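Local coordinates for glycosyl hydrolases family 2, sugar binding domain protein (Bacteroides uniformis str. 3978 T3 ii, PDB 6D1P) that is a gut bacterial beta-glucuronidase that probably hydrolyses the glycosidic bond joining glucuronic acid to the rest of a glucuronide, at residues 23-27 and 297-301; 202-208 and 225-231; 239-243 and 255-260; 242-248 and 283-289. One frame throughout, in Å; residues are numbered along the deposited sequence.

Contact 1: 23-27 and 297-301; sequences IPTDR and LRTTQ
D26 reaches from the N-terminal loop to T300 on strand 295-303, an edge strand in the immunoglobulin-like beta sandwich of this family 2 glycosidase. The loop thereby joins the start of the chain to a domain far along it, just before entering strand 28-30. Along the D26 side chain, CB comes first, 4.0 Å from R298 O. With CG set beside the backbone N and anti to the carbonyl carbon (chi1 -62°), the carboxylate turns toward T300. There OD1 accepts the backbone N of T300 at 2.9 Å and also lies close to the CA of T299. OD2 takes the hydroxyl proton of T300, its distance to OG1 being 2.6 Å. Both oxygens use their syn lone pairs, so one residue grips both ends of the carboxylate and fixes its rotation. The short acid suits this place because its two oxygens match an amide and a hydroxyl on a single residue, which a threonine in a strand supplies. The positive end of R298 is near but is engaged by E289.

On the backbone, D26 N donates to R298 O at 3.0 Å (161°), and the CA of T25 turns its hydrogen to that same oxygen. P24, a stiff residue fitting an irregular backbone, rests its CB on T299 OG1 at 3.4 Å. T25 makes an ST turn, its hydroxyl accepting from R27 N. That same OG1 is hydrogen-bonded at 2.8 Å to water 1, which accepts from R298 N at 3.0 Å.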
loop_
_atom_site.group_PDB
_atom_site.type_symbol
_atom_site.label_atom_id
_atom_site.label_comp_id
_atom_site.label_asym_id
_atom_site.label_seq_id
_atom_site.Cartn_x
_atom_site.Cartn_y
_atom_site.Cartn_z
ATOM N N ILE A 23 20.150 -5.152 28.112
ATOM C CA ILE A 23 21.390 -5.269 28.892
ATOM C C ILE A 23 21.501 -4.085 29.848
ATOM O O ILE A 23 21.310 -2.938 29.423
ATOM C CB ILE A 23 22.603 -5.336 27.974
ATOM C CG1 ILE A 23 22.333 -6.269 26.788
ATOM C CG2 ILE A 23 23.769 -5.882 28.724
ATOM C CD1 ILE A 23 22.102 -5.534 25.461
ATOM N N PRO A 24 21.828 -4.313 31.115
ATOM C CA PRO A 24 22.095 -3.188 32.022
ATOM C C PRO A 24 23.487 -2.606 31.819
ATOM O O PRO A 24 24.487 -3.179 32.269
ATOM C CB PRO A 24 21.954 -3.813 33.416
ATOM C CG PRO A 24 21.424 -5.210 33.184
ATOM C CD PRO A 24 21.850 -5.601 31.821
ATOM N N THR A 25 23.567 -1.484 31.107
ATOM C CA THR A 25 24.765 -0.658 31.102
ATOM C C THR A 25 24.357 0.780 30.838
ATOM O O THR A 25 23.440 1.041 30.055
ATOM C CB THR A 25 25.804 -1.094 30.060
ATOM O OG1 THR A 25 26.769 -0.045 29.909
ATOM C CG2 THR A 25 25.148 -1.361 28.711
ATOM N N ASP A 26 25.041 1.707 31.495
ATOM C CA ASP A 26 24.773 3.117 31.279
ATOM C C ASP A 26 25.351 3.620 29.967
ATOM O O ASP A 26 25.203 4.804 29.659
ATOM C CB ASP A 26 25.331 3.932 32.453
ATOM C CG ASP A 26 24.680 3.561 33.772
ATOM O OD1 ASP A 26 23.834 2.637 33.764
ATOM O OD2 ASP A 26 25.014 4.175 34.813
ATOM N N ARG A 27 25.975 2.750 29.184
ATOM C CA ARG A 27 26.690 3.126 27.967
ATOM C C ARG A 27 26.024 2.451 26.750
ATOM O O ARG A 27 26.287 1.285 26.437
ATOM C CB ARG A 27 28.204 2.748 28.142
ATOM C CG ARG A 27 29.151 3.141 27.005
ATOM C CD ARG A 27 29.451 1.926 26.110
ATOM N NE ARG A 27 30.663 2.069 25.302
ATOM C CZ ARG A 27 30.807 2.922 24.284
ATOM N NH1 ARG A 27 29.822 3.750 23.936
ATOM N NH2 ARG A 27 31.952 2.960 23.616
ATOM N N LEU A 297 32.454 -1.388 33.720
ATOM C CA LEU A 297 31.045 -1.587 33.408
ATOM C C LEU A 297 30.213 -1.092 34.582
ATOM O O LEU A 297 30.371 -1.568 35.713
ATOM C CB LEU A 297 30.756 -3.058 33.122
ATOM C CG LEU A 297 29.295 -3.410 32.809
ATOM C CD1 LEU A 297 28.865 -2.842 31.460
ATOM C CD2 LEU A 297 29.079 -4.914 32.855
ATOM N N ARG A 298 29.350 -0.120 34.325
ATOM C CA ARG A 298 28.466 0.416 35.343
ATOM C C ARG A 298 27.026 0.304 34.875
ATOM O O ARG A 298 26.730 0.440 33.682
ATOM C CB ARG A 298 28.775 1.882 35.649
ATOM C CG ARG A 298 27.915 2.473 36.760
ATOM C CD ARG A 298 28.159 3.961 36.938
ATOM N NE ARG A 298 29.432 4.357 36.345
ATOM C CZ ARG A 298 30.604 4.281 36.968
ATOM N NH1 ARG A 298 30.667 3.816 38.215
ATOM N NH2 ARG A 298 31.708 4.660 36.335
ATOM N N THR A 299 26.134 0.057 35.825
ATOM C CA THR A 299 24.710 0.182 35.573
ATOM C C THR A 299 24.061 0.844 36.773
ATOM O O THR A 299 24.331 0.476 37.921
ATOM C CB THR A 299 24.053 -1.174 35.279
ATOM O OG1 THR A 299 22.644 -0.990 35.103
ATOM C CG2 THR A 299 24.293 -2.150 36.421
ATOM N N THR A 300 23.217 1.825 36.498
ATOM C CA THR A 300 22.524 2.591 37.519
ATOM C C THR A 300 21.039 2.264 37.461
ATOM O O THR A 300 20.446 2.242 36.376
ATOM C CB THR A 300 22.752 4.082 37.305
ATOM O OG1 THR A 300 24.160 4.334 37.253
ATOM C CG2 THR A 300 22.123 4.880 38.411
ATOM N N GLN A 301 20.445 2.016 38.621
ATOM C CA GLN A 301 19.049 1.611 38.718
ATOM C C GLN A 301 18.339 2.466 39.753
ATOM O O GLN A 301 18.855 2.655 40.859
ATOM C CB GLN A 301 18.943 0.139 39.112
ATOM C CG GLN A 301 19.666 -0.793 38.191
ATOM C CD GLN A 301 18.834 -1.128 36.987
ATOM O OE1 GLN A 301 17.609 -1.270 37.091
ATOM N NE2 GLN A 301 19.485 -1.242 35.827
HETATM O O HOH W 1 28.945 0.795 31.463
#

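Contact 2: 202-208 and 225-231; sequences VHFEQIR and DIAFGGL
The carbonyl oxygen of A227 takes two donors from the facing strand: E205 N at 2.7 Å (157°), and Q206 N in a weak bond at 3.3 Å. Two residues thus face one, a classic beta bulge, and the pairing shifts by a residue between F204 and Q206.

Before the bulge, H203 folds its imidazole over the backbone of G229. Its CG occupies the crowded position between backbone N and carbonyl carbon (chi1 49°), which brings the ring across the glycine until G229 O lies 3.7 Å above the ring plane, over its centre. H203 NE2 is 3.3 Å from G229 CA, where any side chain would collide with the ring; glycine therefore suits the site. ND1 is bonded to P200 O, fixing the ring's turn, and E205 OE1 lies in its plane at the edge. Were H203 replaced by an alanine, the backbone of G229 would probably lose the ring lying over it and P200 O its imidazole partner.

On the apolar face F204 and F228 run side by side, CD1 of F204 3.5 Å from CE2 of F228, their planes inclined at 42°. I207 and I226 continue this apolar layer, suited to a buried surface. Past the bulge R208 lays its CD 3.3 Å from D225 OD2. That oxygen sits off the guanidinium plane, so no N-H points at it and only the charges attract, in a long salt bridge. The arginine's stronger mate is E210, while D225 OD1 holds S265. The whole is an antiparallel hairpin interrupted by the bulge, in an immunoglobulin-like sandwich.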
loop_
_atom_site.group_PDB
_atom_site.type_symbol
_atom_site.label_atom_id
_atom_site.label_comp_id
_atom_site.label_asym_id
_atom_site.label_seq_id
_atom_site.Cartn_x
_atom_site.Cartn_y
_atom_site.Cartn_z
ATOM N N VAL A 202 32.175 -10.739 30.444
ATOM C CA VAL A 202 31.392 -10.963 31.648
ATOM C C VAL A 202 30.741 -9.636 32.007
ATOM O O VAL A 202 31.399 -8.593 31.987
ATOM C CB VAL A 202 32.259 -11.518 32.793
ATOM C CG1 VAL A 202 31.499 -11.502 34.111
ATOM C CG2 VAL A 202 32.716 -12.938 32.463
ATOM N N HIS A 203 29.450 -9.679 32.324
ATOM C CA HIS A 203 28.585 -8.508 32.293
ATOM C C HIS A 203 27.391 -8.778 33.188
ATOM O O HIS A 203 27.100 -9.926 33.529
ATOM C CB HIS A 203 28.104 -8.227 30.867
ATOM C CG HIS A 203 27.551 -9.444 30.191
ATOM N ND1 HIS A 203 28.292 -10.220 29.324
ATOM C CD2 HIS A 203 26.350 -10.059 30.313
ATOM C CE1 HIS A 203 27.564 -11.246 28.924
ATOM N NE2 HIS A 203 26.381 -11.173 29.508
ATOM N N PHE A 204 26.683 -7.713 33.543
ATOM C CA PHE A 204 25.421 -7.877 34.247
ATOM C C PHE A 204 24.360 -8.375 33.277
ATOM O O PHE A 204 24.165 -7.793 32.205
ATOM C CB PHE A 204 24.979 -6.562 34.881
ATOM C CG PHE A 204 26.047 -5.896 35.682
ATOM C CD1 PHE A 204 26.487 -6.450 36.872
ATOM C CD2 PHE A 204 26.613 -4.712 35.247
ATOM C CE1 PHE A 204 27.479 -5.840 37.614
ATOM C CE2 PHE A 204 27.607 -4.088 35.989
ATOM C CZ PHE A 204 28.040 -4.656 37.174
ATOM N N GLU A 205 23.688 -9.466 33.644
ATOM C CA GLU A 205 22.544 -9.921 32.869
ATOM C C GLU A 205 21.243 -9.367 33.442
ATOM O O GLU A 205 20.451 -8.754 32.720
ATOM C CB GLU A 205 22.520 -11.453 32.809
ATOM C CG GLU A 205 21.814 -12.005 31.580
ATOM C CD GLU A 205 22.435 -13.301 31.070
ATOM O OE1 GLU A 205 23.143 -13.254 30.034
ATOM O OE2 GLU A 205 22.223 -14.361 31.704
ATOM N N GLN A 206 21.033 -9.525 34.746
ATOM C CA GLN A 206 19.808 -9.063 35.379
ATOM C C GLN A 206 20.127 -8.505 36.762
ATOM O O GLN A 206 21.023 -8.996 37.452
ATOM C CB GLN A 206 18.794 -10.211 35.468
ATOM C CG GLN A 206 17.354 -9.787 35.700
ATOM C CD GLN A 206 16.386 -10.959 35.586
ATOM O OE1 GLN A 206 15.355 -10.862 34.911
ATOM N NE2 GLN A 206 16.715 -12.076 36.249
ATOM N N ILE A 207 19.387 -7.464 37.155
ATOM C CA ILE A 207 19.546 -6.823 38.462
ATOM C C ILE A 207 18.174 -6.512 39.038
ATOM O O ILE A 207 17.533 -5.521 38.665
ATOM C CB ILE A 207 20.405 -5.543 38.372
ATOM C CG1 ILE A 207 21.848 -5.901 38.014
ATOM C CG2 ILE A 207 20.335 -4.717 39.678
ATOM C CD1 ILE A 207 22.831 -4.795 38.257
ATOM N N ARG A 208 17.719 -7.349 39.956
ATOM C CA ARG A 208 16.387 -7.232 40.530
ATOM C C ARG A 208 16.491 -6.575 41.904
ATOM O O ARG A 208 17.328 -6.967 42.726
ATOM C CB ARG A 208 15.737 -8.617 40.615
ATOM C CG ARG A 208 14.486 -8.730 41.465
ATOM C CD ARG A 208 14.336 -10.177 41.944
ATOM N NE ARG A 208 12.984 -10.496 42.388
ATOM C CZ ARG A 208 12.391 -11.660 42.142
ATOM N NH1 ARG A 208 13.039 -12.590 41.449
ATOM N NH2 ARG A 208 11.150 -11.892 42.568
ATOM N N ASP A 225 19.133 -9.002 43.862
ATOM C CA ASP A 225 19.580 -10.213 43.185
ATOM C C ASP A 225 20.233 -9.838 41.866
ATOM O O ASP A 225 19.653 -9.089 41.073
ATOM C CB ASP A 225 18.413 -11.169 42.939
ATOM C CG ASP A 225 17.655 -11.495 44.209
ATOM O OD1 ASP A 225 18.316 -11.732 45.244
ATOM O OD2 ASP A 225 16.403 -11.500 44.177
ATOM N N ILE A 226 21.427 -10.375 41.629
ATOM C CA ILE A 226 22.256 -9.996 40.494
ATOM C C ILE A 226 22.714 -11.250 39.771
ATOM O O ILE A 226 23.265 -12.162 40.396
ATOM C CB ILE A 226 23.474 -9.168 40.939
ATOM C CG1 ILE A 226 23.016 -7.814 41.476
ATOM C CG2 ILE A 226 24.458 -9.000 39.782
ATOM C CD1 ILE A 226 24.129 -6.836 41.642
ATOM N N ALA A 227 22.521 -11.278 38.454
ATOM C CA ALA A 227 22.910 -12.404 37.620
ATOM C C ALA A 227 23.919 -11.957 36.570
ATOM O O ALA A 227 23.788 -10.872 35.997
ATOM C CB ALA A 227 21.693 -13.018 36.940
ATOM N N PHE A 228 24.910 -12.806 36.304
ATOM C CA PHE A 228 26.007 -12.488 35.398
ATOM C C PHE A 228 26.002 -13.406 34.181
ATOM O O PHE A 228 25.780 -14.616 34.301
ATOM C CB PHE A 228 27.373 -12.606 36.104
ATOM C CG PHE A 228 27.647 -11.508 37.091
ATOM C CD1 PHE A 228 27.331 -11.668 38.434
ATOM C CD2 PHE A 228 28.223 -10.312 36.676
ATOM C CE1 PHE A 228 27.580 -10.657 39.346
ATOM C CE2 PHE A 228 28.479 -9.294 37.582
ATOM C CZ PHE A 228 28.159 -9.471 38.923
ATOM N N GLY A 229 26.262 -12.818 33.009
ATOM C CA GLY A 229 26.523 -13.570 31.803
ATOM C C GLY A 229 28.016 -13.704 31.562
ATOM O O GLY A 229 28.818 -12.902 32.032
ATOM N N GLY A 230 28.383 -14.705 30.792
ATOM C CA GLY A 230 29.744 -15.174 30.856
ATOM C C GLY A 230 29.847 -16.135 32.022
ATOM O O GLY A 230 28.838 -16.529 32.625
ATOM N N LEU A 231 31.086 -16.483 32.367
ATOM C CA LEU A 231 31.402 -17.554 33.328
ATOM C C LEU A 231 31.075 -18.931 32.741
ATOM O O LEU A 231 31.968 -19.662 32.297
ATOM C CB LEU A 231 30.654 -17.364 34.651
ATOM C CG LEU A 231 30.568 -15.928 35.155
ATOM C CD1 LEU A 231 29.678 -15.807 36.383
ATOM C CD2 LEU A 231 31.961 -15.432 35.425
#

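Contact 3: 239-243 and 255-260; sequences KEFSL and SISSEL
The phenyl ring of F241 presents its edge to L260, whose CA lies near the ring plane, 4.0 Å from CD2. The carbonyl oxygens of S258 and E259 approach the ring obliquely, and F228 of the other sheet meets it edge-to-face. This is the first hairpin of the four-stranded sheet in the immunoglobulin-like domain, strand 240-246 folding back as 252-259. F241 has CG between its backbone N and carbonyl carbon (chi1 81°), a setting that swings the ring across toward L260. A large flat residue fits here because it fills the interior between the sheets and can meet F228 edge-to-face. A serine in its place would probably open a gap beside L260 and rob F228 of the ring it meets in that way.

The backbones pair antiparallel: F241 N donates to S258 O and S258 N returns to F241 O, each at 2.9 Å. L243 and I256 form the next hydrogen-bonded pair, and I256 O also takes a weak bond from S242 OG at 3.5 Å. S257, exposed on the opposite face from F241, suits a surface with its small hydroxyl; S258, on F241's side, has its OG bonded to Y266. At the mouth K239 runs beside L260, K239 CG 3.7 Å from L260 CD1, while the lysine's ammonium pairs with D292. Beneath them L260 N donates to K239 O at 3.1 Å, almost straight at 174°, with the donor tilted out of the carbonyl plane.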
loop_
_atom_site.group_PDB
_atom_site.type_symbol
_atom_site.label_atom_id
_atom_site.label_comp_id
_atom_site.label_asym_id
_atom_site.label_seq_id
_atom_site.Cartn_x
_atom_site.Cartn_y
_atom_site.Cartn_z
ATOM N N LYS A 239 38.233 -12.607 41.840
ATOM C CA LYS A 239 37.574 -11.445 41.243
ATOM C C LYS A 239 36.347 -11.018 42.053
ATOM O O LYS A 239 35.655 -11.855 42.636
ATOM C CB LYS A 239 37.171 -11.744 39.794
ATOM C CG LYS A 239 36.331 -10.652 39.117
ATOM C CD LYS A 239 37.186 -9.515 38.540
ATOM C CE LYS A 239 37.096 -9.476 37.008
ATOM N NZ LYS A 239 38.126 -8.598 36.376
ATOM N N GLU A 240 36.080 -9.711 42.094
ATOM C CA GLU A 240 34.933 -9.176 42.812
ATOM C C GLU A 240 34.339 -8.002 42.031
ATOM O O GLU A 240 34.776 -7.681 40.918
ATOM C CB GLU A 240 35.323 -8.775 44.238
ATOM C CG GLU A 240 36.705 -8.172 44.349
ATOM C CD GLU A 240 36.934 -7.493 45.687
ATOM O OE1 GLU A 240 36.251 -7.865 46.671
ATOM O OE2 GLU A 240 37.791 -6.579 45.746
ATOM N N PHE A 241 33.326 -7.371 42.631
ATOM C CA PHE A 241 32.533 -6.316 42.009
ATOM C C PHE A 241 31.866 -5.507 43.110
ATOM O O PHE A 241 31.693 -5.986 44.232
ATOM C CB PHE A 241 31.472 -6.885 41.047
ATOM C CG PHE A 241 30.208 -7.377 41.733
ATOM C CD1 PHE A 241 29.163 -6.500 42.028
ATOM C CD2 PHE A 241 30.056 -8.719 42.061
ATOM C CE1 PHE A 241 28.013 -6.946 42.651
ATOM C CE2 PHE A 241 28.903 -9.171 42.688
ATOM C CZ PHE A 241 27.881 -8.285 42.981
ATOM N N SER A 242 31.452 -4.288 42.767
ATOM C CA SER A 242 30.963 -3.344 43.759
ATOM C C SER A 242 29.476 -3.061 43.601
ATOM O O SER A 242 28.884 -3.267 42.539
ATOM C CB SER A 242 31.729 -2.024 43.686
ATOM O OG SER A 242 31.248 -1.149 44.692
ATOM N N LEU A 243 28.896 -2.524 44.677
ATOM C CA LEU A 243 27.455 -2.294 44.770
ATOM C C LEU A 243 27.224 -1.160 45.764
ATOM O O LEU A 243 27.523 -1.324 46.952
ATOM C CB LEU A 243 26.753 -3.562 45.228
ATOM C CG LEU A 243 25.268 -3.691 44.926
ATOM C CD1 LEU A 243 25.113 -4.015 43.460
ATOM C CD2 LEU A 243 24.654 -4.763 45.779
ATOM N N SER A 255 26.977 0.447 51.246
ATOM C CA SER A 255 27.928 0.038 50.225
ATOM C C SER A 255 28.377 -1.388 50.508
ATOM O O SER A 255 28.417 -1.829 51.665
ATOM C CB SER A 255 29.139 0.983 50.158
ATOM O OG SER A 255 30.090 0.551 49.190
ATOM N N ILE A 256 28.694 -2.108 49.426
ATOM C CA ILE A 256 29.140 -3.495 49.471
ATOM C C ILE A 256 30.159 -3.696 48.362
ATOM O O ILE A 256 30.071 -3.089 47.291
ATOM C CB ILE A 256 27.975 -4.513 49.309
ATOM C CG1 ILE A 256 26.938 -4.371 50.431
ATOM C CG2 ILE A 256 28.504 -5.944 49.273
ATOM C CD1 ILE A 256 25.631 -5.124 50.193
ATOM N N SER A 257 31.154 -4.523 48.636
ATOM C CA SER A 257 31.916 -5.194 47.598
ATOM C C SER A 257 31.749 -6.688 47.814
ATOM O O SER A 257 31.683 -7.146 48.958
ATOM C CB SER A 257 33.387 -4.812 47.634
ATOM O OG SER A 257 34.166 -5.869 47.108
ATOM N N SER A 258 31.653 -7.449 46.729
ATOM C CA SER A 258 31.381 -8.871 46.861
ATOM C C SER A 258 32.059 -9.637 45.742
ATOM O O SER A 258 32.323 -9.103 44.665
ATOM C CB SER A 258 29.876 -9.158 46.861
ATOM O OG SER A 258 29.611 -10.469 47.329
ATOM N N GLU A 259 32.338 -10.908 46.020
ATOM C CA GLU A 259 32.961 -11.763 45.028
ATOM C C GLU A 259 31.992 -12.033 43.881
ATOM O O GLU A 259 30.778 -12.152 44.069
ATOM C CB GLU A 259 33.413 -13.081 45.660
ATOM C CG GLU A 259 34.360 -13.888 44.779
ATOM C CD GLU A 259 34.551 -15.326 45.250
ATOM O OE1 GLU A 259 35.517 -15.979 44.788
ATOM O OE2 GLU A 259 33.734 -15.805 46.070
ATOM N N LEU A 260 32.548 -12.128 42.679
ATOM C CA LEU A 260 31.750 -12.317 41.475
ATOM C C LEU A 260 31.339 -13.779 41.386
ATOM O O LEU A 260 32.181 -14.650 41.151
ATOM C CB LEU A 260 32.553 -11.892 40.251
ATOM C CG LEU A 260 31.850 -11.583 38.926
ATOM C CD1 LEU A 260 32.888 -11.083 37.941
ATOM C CD2 LEU A 260 31.107 -12.785 38.339
#

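Contact 4: 242-248 and 283-289; sequences SLRVFSP and LYTCVAE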
loop_
_atom_site.group_PDB
_atom_site.type_symbol
_atom_site.label_atom_id
_atom_site.label_comp_id
_atom_site.label_asym_id
_atom_site.label_seq_id
_atom_site.Cartn_x
_atom_site.Cartn_y
_atom_site.Cartn_z
ATOM N N SER A 242 31.452 -4.288 42.767
ATOM C CA SER A 242 30.963 -3.344 43.759
ATOM C C SER A 242 29.476 -3.061 43.601
ATOM O O SER A 242 28.884 -3.267 42.539
ATOM C CB SER A 242 31.729 -2.024 43.686
ATOM O OG SER A 242 31.248 -1.149 44.692
ATOM N N LEU A 243 28.896 -2.524 44.677
ATOM C CA LEU A 243 27.455 -2.294 44.770
ATOM C C LEU A 243 27.224 -1.160 45.764
ATOM O O LEU A 243 27.523 -1.324 46.952
ATOM C CB LEU A 243 26.753 -3.562 45.228
ATOM C CG LEU A 243 25.268 -3.691 44.926
ATOM C CD1 LEU A 243 25.113 -4.015 43.460
ATOM C CD2 LEU A 243 24.654 -4.763 45.779
ATOM N N ARG A 244 26.688 -0.027 45.297
ATOM C CA ARG A 244 26.435 1.120 46.164
ATOM C C ARG A 244 24.999 1.605 46.013
ATOM O O ARG A 244 24.457 1.629 44.906
ATOM C CB ARG A 244 27.393 2.269 45.855
ATOM C CG ARG A 244 28.854 1.944 46.075
ATOM C CD ARG A 244 29.729 3.167 45.807
ATOM N NE ARG A 244 30.740 2.885 44.789
ATOM C CZ ARG A 244 31.929 2.344 45.044
ATOM N NH1 ARG A 244 32.254 2.034 46.295
ATOM N NH2 ARG A 244 32.790 2.113 44.055
ATOM N N VAL A 245 24.395 2.010 47.126
ATOM C CA VAL A 245 23.020 2.501 47.152
ATOM C C VAL A 245 23.027 3.952 47.607
ATOM O O VAL A 245 23.454 4.249 48.728
ATOM C CB VAL A 245 22.126 1.661 48.071
ATOM C CG1 VAL A 245 20.782 2.331 48.225
ATOM C CG2 VAL A 245 21.951 0.274 47.499
ATOM N N PHE A 246 22.518 4.846 46.758
ATOM C CA PHE A 246 22.506 6.279 47.025
ATOM C C PHE A 246 21.103 6.768 47.349
ATOM O O PHE A 246 20.126 6.319 46.749
ATOM C CB PHE A 246 23.047 7.058 45.831
ATOM C CG PHE A 246 24.453 6.697 45.466
ATOM C CD1 PHE A 246 25.526 7.357 46.052
ATOM C CD2 PHE A 246 24.707 5.694 44.539
ATOM C CE1 PHE A 246 26.826 7.023 45.714
ATOM C CE2 PHE A 246 26.002 5.353 44.202
ATOM C CZ PHE A 246 27.066 6.020 44.787
ATOM N N SER A 247 21.017 7.711 48.288
ATOM C CA SER A 247 19.748 8.291 48.704
ATOM C C SER A 247 19.169 9.147 47.582
ATOM O O SER A 247 19.848 9.443 46.599
ATOM C CB SER A 247 19.942 9.137 49.957
ATOM O OG SER A 247 20.522 10.390 49.624
ATOM N N PRO A 248 17.896 9.565 47.701
ATOM C CA PRO A 248 17.337 10.513 46.721
ATOM C C PRO A 248 18.046 11.861 46.706
ATOM O O PRO A 248 17.662 12.762 45.949
ATOM C CB PRO A 248 15.870 10.661 47.155
ATOM C CG PRO A 248 15.725 9.883 48.427
ATOM C CD PRO A 248 16.847 8.916 48.505
ATOM N N LEU A 283 13.072 8.841 44.796
ATOM C CA LEU A 283 13.691 7.688 44.170
ATOM C C LEU A 283 15.081 7.483 44.742
ATOM O O LEU A 283 15.863 8.435 44.832
ATOM C CB LEU A 283 13.780 7.869 42.656
ATOM C CG LEU A 283 12.493 7.790 41.843
ATOM C CD1 LEU A 283 12.746 8.223 40.384
ATOM C CD2 LEU A 283 11.966 6.379 41.902
ATOM N N TYR A 284 15.372 6.247 45.140
ATOM C CA TYR A 284 16.715 5.821 45.487
ATOM C C TYR A 284 17.422 5.312 44.243
ATOM O O TYR A 284 16.801 5.028 43.215
ATOM C CB TYR A 284 16.683 4.722 46.550
ATOM C CG TYR A 284 16.373 5.190 47.954
ATOM C CD1 TYR A 284 15.110 5.660 48.285
ATOM C CD2 TYR A 284 17.342 5.145 48.953
ATOM C CE1 TYR A 284 14.816 6.076 49.556
ATOM C CE2 TYR A 284 17.058 5.563 50.248
ATOM C CZ TYR A 284 15.793 6.030 50.542
ATOM O OH TYR A 284 15.482 6.457 51.819
ATOM N N THR A 285 18.741 5.174 44.351
ATOM C CA THR A 285 19.558 4.697 43.248
ATOM C C THR A 285 20.442 3.556 43.717
ATOM O O THR A 285 20.938 3.569 44.843
ATOM C CB THR A 285 20.414 5.825 42.657
ATOM O OG1 THR A 285 19.624 6.568 41.721
ATOM C CG2 THR A 285 21.634 5.273 41.929
ATOM N N CYS A 286 20.604 2.556 42.856
ATOM C CA CYS A 286 21.542 1.470 43.071
ATOM C C CYS A 286 22.508 1.430 41.897
ATOM O O CYS A 286 22.080 1.376 40.739
ATOM C CB CYS A 286 20.806 0.139 43.218
ATOM S SG CYS A 286 21.877 -1.308 43.246
ATOM N N VAL A 287 23.804 1.477 42.189
ATOM C CA VAL A 287 24.840 1.461 41.161
ATOM C C VAL A 287 25.651 0.188 41.336
ATOM O O VAL A 287 26.257 -0.035 42.394
ATOM C CB VAL A 287 25.751 2.698 41.231
ATOM C CG1 VAL A 287 26.768 2.656 40.113
ATOM C CG2 VAL A 287 24.944 3.984 41.165
ATOM N N ALA A 288 25.647 -0.650 40.309
ATOM C CA ALA A 288 26.513 -1.811 40.240
ATOM C C ALA A 288 27.681 -1.496 39.322
ATOM O O ALA A 288 27.554 -0.735 38.359
ATOM C CB ALA A 288 25.767 -3.047 39.729
ATOM N N GLU A 289 28.820 -2.100 39.618
ATOM C CA GLU A 289 30.049 -1.689 38.967
ATOM C C GLU A 289 30.981 -2.880 38.883
ATOM O O GLU A 289 31.251 -3.535 39.892
ATOM C CB GLU A 289 30.695 -0.544 39.746
ATOM C CG GLU A 289 31.304 0.506 38.873
ATOM C CD GLU A 289 32.179 1.442 39.659
ATOM O OE1 GLU A 289 31.660 2.091 40.594
ATOM O OE2 GLU A 289 33.390 1.503 39.353
#
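P248 sets its CD squarely over one face of the Y284 ring, 3.5 Å from the centroid and 4° off the ring normal, a CH-pi contact. Proline suits the spot because its CD, bonded to the backbone nitrogen, is slightly electron-poor and complements the aromatic cloud. Having no N-H, it cannot extend the ladder; its CA lies 3.2 Å from L283 O in a CA-H...O contact. The tyrosine's hydroxyl is bonded to Q274 N and its ring meets F305 edge-to-face, so several groups fix its orientation.

F246 is the second large residue. With CG anti to the carbonyl carbon (chi1 -60°), its ring slants across the neighbouring strand, and V287 CG2 comes to the ring edge 3.5 Å from CE2. CG2 of T285 touches the ring obliquely. Beta-branched V287 and T285 favour the extended backbone and offer methyls to the ring's edge and flank. The backbone below is doubly bonded, F246 N to T285 O at 2.8 Å and T285 N back to F246 O at 3.0 Å.

At the far end E289 puts OE1 at the guanidinium edge of R244, a long salt bridge of 3.6 Å to NH2; E289's stronger partner is R298. S242 OG lies over a face of the same guanidinium. On the opposite face of the sheet, L243 CD1 packs on A288 CB at 3.9 Å. Strands 240-246 and 284-292 are the inner pair of the four-stranded sheet, flanked by 252-259 and 295-303, while C286 and A288 pack against strand 203-213 of the facing sheet.

Overall arrangement
Contacts 3 and 4 share strand 240-246 and, with strand 295-303 of contact 1, span one four-stranded sheet. Contact 2 belongs to the other sheet of the sandwich; F204, I207, I226 and F228 pack from it onto the side chains of contacts 1, 3 and 4. Contact 3 is the outlying, surface pairing, rich in serines and charged residues, whereas contacts 2 and 4 are partly buried, with apolar inner faces and charged pairs on the outer ones, where contact 4 also has F246 and V287. Contact 1, with no ladder of its own, is held mainly by one carboxylate, a single backbone bond and a bridging water, and the chain loop it closes encloses the other three.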